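Local coordinates for auracyanin A (PDB 2AAN), which probably accepts electrons from alternative complex III of a photosynthetic bacterium, carrying them as a soluble blue copper protein, at residues V55-W60 against L100-E105. Numbering follows the deposited sequence.
Sequences VQQHNW and LANGNE. With CU (copper (II) ion), chain B.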
loop_
_atom_site.group_PDB
_atom_site.type_symbol
_atom_site.label_atom_id
_atom_site.label_comp_id
_atom_site.label_asym_id
_atom_site.label_seq_id
_atom_site.Cartn_x
_atom_site.Cartn_y
_atom_site.Cartn_z
ATOM N N VAL A 55 -5.255 -16.898 -3.047
ATOM C CA VAL A 55 -3.935 -17.541 -3.175
ATOM C C VAL A 55 -2.737 -16.574 -3.254
ATOM O O VAL A 55 -1.605 -16.976 -3.540
ATOM C CB VAL A 55 -3.947 -18.473 -4.408
ATOM C CG1 VAL A 55 -5.060 -19.525 -4.264
ATOM C CG2 VAL A 55 -4.132 -17.687 -5.711
ATOM N N GLN A 56 -2.979 -15.307 -2.967
ATOM C CA GLN A 56 -1.934 -14.331 -2.972
ATOM C C GLN A 56 -1.996 -13.738 -1.598
ATOM O O GLN A 56 -3.070 -13.760 -0.965
ATOM C CB GLN A 56 -2.230 -13.291 -4.012
ATOM C CG GLN A 56 -2.185 -13.807 -5.406
ATOM C CD GLN A 56 -0.773 -13.976 -5.916
ATOM O OE1 GLN A 56 0.206 -13.592 -5.255
ATOM N NE2 GLN A 56 -0.662 -14.481 -7.127
ATOM N N GLN A 57 -0.836 -13.280 -1.132
ATOM C CA GLN A 57 -0.771 -12.288 -0.070
ATOM C C GLN A 57 -0.557 -10.953 -0.742
ATOM O O GLN A 57 0.039 -10.897 -1.788
ATOM C CB GLN A 57 0.341 -12.584 0.973
ATOM C CG GLN A 57 1.595 -13.143 0.402
ATOM C CD GLN A 57 2.662 -13.404 1.406
ATOM O OE1 GLN A 57 2.536 -13.077 2.584
ATOM N NE2 GLN A 57 3.751 -13.991 0.934
ATOM N N HIS A 58 -1.049 -9.892 -0.123
ATOM C CA HIS A 58 -0.826 -8.533 -0.590
ATOM C C HIS A 58 -0.720 -7.597 0.608
ATOM O O HIS A 58 -1.322 -7.831 1.659
ATOM C CB HIS A 58 -2.015 -8.026 -1.393
ATOM C CG HIS A 58 -2.256 -8.736 -2.694
ATOM N ND1 HIS A 58 -1.391 -8.657 -3.763
ATOM C CD2 HIS A 58 -3.278 -9.537 -3.094
ATOM C CE1 HIS A 58 -1.868 -9.375 -4.768
ATOM N NE2 HIS A 58 -3.031 -9.897 -4.398
ATOM N N ASN A 59 -0.108 -6.453 0.360
ATOM C CA ASN A 59 -0.241 -5.326 1.273
ATOM C C ASN A 59 -0.454 -4.030 0.506
ATOM O O ASN A 59 -0.499 -4.023 -0.730
ATOM C CB ASN A 59 0.928 -5.265 2.280
ATOM C CG ASN A 59 2.290 -5.168 1.630
ATOM O OD1 ASN A 59 2.397 -4.723 0.516
ATOM N ND2 ASN A 59 3.351 -5.591 2.343
ATOM N N TRP A 60 -0.659 -2.960 1.258
ATOM C CA TRP A 60 -0.864 -1.596 0.710
ATOM C C TRP A 60 0.032 -0.712 1.521
ATOM O O TRP A 60 -0.214 -0.542 2.703
ATOM C CB TRP A 60 -2.312 -1.149 0.866
ATOM C CG TRP A 60 -2.628 0.196 0.279
ATOM C CD1 TRP A 60 -3.153 0.432 -0.939
ATOM C CD2 TRP A 60 -2.528 1.468 0.931
ATOM N NE1 TRP A 60 -3.304 1.795 -1.145
ATOM C CE2 TRP A 60 -2.955 2.451 0.003
ATOM C CE3 TRP A 60 -2.080 1.882 2.178
ATOM C CZ2 TRP A 60 -2.940 3.812 0.289
ATOM C CZ3 TRP A 60 -2.067 3.239 2.462
ATOM C CH2 TRP A 60 -2.520 4.185 1.535
ATOM N N LEU A 100 -0.249 -7.206 6.554
ATOM C CA LEU A 100 -0.166 -8.134 5.465
ATOM C C LEU A 100 -1.454 -8.900 5.334
ATOM O O LEU A 100 -1.910 -9.506 6.281
ATOM C CB LEU A 100 0.966 -9.101 5.721
ATOM C CG LEU A 100 1.454 -10.038 4.626
ATOM C CD1 LEU A 100 1.852 -9.326 3.365
ATOM C CD2 LEU A 100 2.657 -10.772 5.151
ATOM N N ALA A 101 -2.038 -8.908 4.147
ATOM C CA ALA A 101 -3.320 -9.572 3.988
ATOM C C ALA A 101 -3.127 -10.922 3.312
ATOM O O ALA A 101 -2.621 -11.012 2.209
ATOM C CB ALA A 101 -4.265 -8.719 3.249
ATOM N N ASN A 102 -3.522 -11.982 4.009
ATOM C CA ASN A 102 -3.538 -13.320 3.443
ATOM C C ASN A 102 -4.737 -13.522 2.564
ATOM O O ASN A 102 -5.574 -12.621 2.419
ATOM C CB ASN A 102 -3.483 -14.352 4.572
ATOM C CG ASN A 102 -2.138 -14.339 5.282
ATOM O OD1 ASN A 102 -1.108 -14.040 4.676
ATOM N ND2 ASN A 102 -2.139 -14.657 6.549
ATOM N N GLY A 103 -4.826 -14.702 1.958
ATOM C CA GLY A 103 -5.947 -15.036 1.069
ATOM C C GLY A 103 -7.321 -14.687 1.638
ATOM O O GLY A 103 -7.622 -15.017 2.782
ATOM N N ASN A 104 -8.132 -13.983 0.845
ATOM C CA ASN A 104 -9.490 -13.585 1.209
ATOM C C ASN A 104 -9.606 -12.714 2.464
ATOM O O ASN A 104 -10.682 -12.528 2.971
ATOM C CB ASN A 104 -10.399 -14.807 1.304
ATOM C CG ASN A 104 -10.515 -15.549 -0.014
ATOM O OD1 ASN A 104 -10.339 -16.759 -0.076
ATOM N ND2 ASN A 104 -10.805 -14.818 -1.076
ATOM N N GLU A 105 -8.510 -12.126 2.920
ATOM C CA GLU A 105 -8.506 -11.352 4.150
ATOM C C GLU A 105 -8.706 -9.867 3.885
ATOM O O GLU A 105 -8.232 -9.337 2.894
ATOM C CB GLU A 105 -7.185 -11.579 4.887
ATOM C CG GLU A 105 -7.085 -10.904 6.243
ATOM C CD GLU A 105 -5.794 -11.242 7.037
ATOM O OE1 GLU A 105 -4.860 -11.928 6.509
ATOM O OE2 GLU A 105 -5.740 -10.804 8.217
HETATM CU CU CU B . 0.517 -7.877 -3.789
#
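H58 and A101 face each other as a single antiparallel hydrogen-bonded bridge. H58 N reaches A101 O at 3.0 Å, lying in the plane of that carbonyl. A101 N returns a 2.8 Å bond to H58 O, so the backbone of the histidine is gripped through both its polar atoms. A101 O also takes a CA-H...O contact from Q57 CA at 3.2 Å. A small residue suits this inner place: A101 CB lies 3.5 Å from H58 O and also touches V107. CB of H58 points away from 100-105, and with CG beside the backbone N (chi1 -66°) ND1 binds copper at 2.1 Å. This is the upstream histidine ligand of the cupredoxin fold, delivered by the loop after strand 44-50; C123, H128 and M132 complete the site, and the bridge is likely to steady the backbone that carries the imidazole. Q57 CB lies 3.6 Å from A101 O, and CG sits between backbone N and carbonyl carbon (chi1 38°), from where the extended chain crosses the L100 side chain at a slant. OE1 rests 3.5 Å from L100 CD2, while NE2 hydrogen-bonds to Y86. L100 suits the spot because its two methyls divide between neighbours, CD1 lying 4.2 Å from N59 ND2, an amide held by N85. Cutting this leucine back to alanine would probably open a gap beside Q57 OE1 and the N59 amide, leaving the Q57 chain held mainly by Y86. Beyond the bridge a type II turn closes through E105 N on N102 O; N104, third in it, has a positive phi (59°), which asparagine tolerates better than most residues.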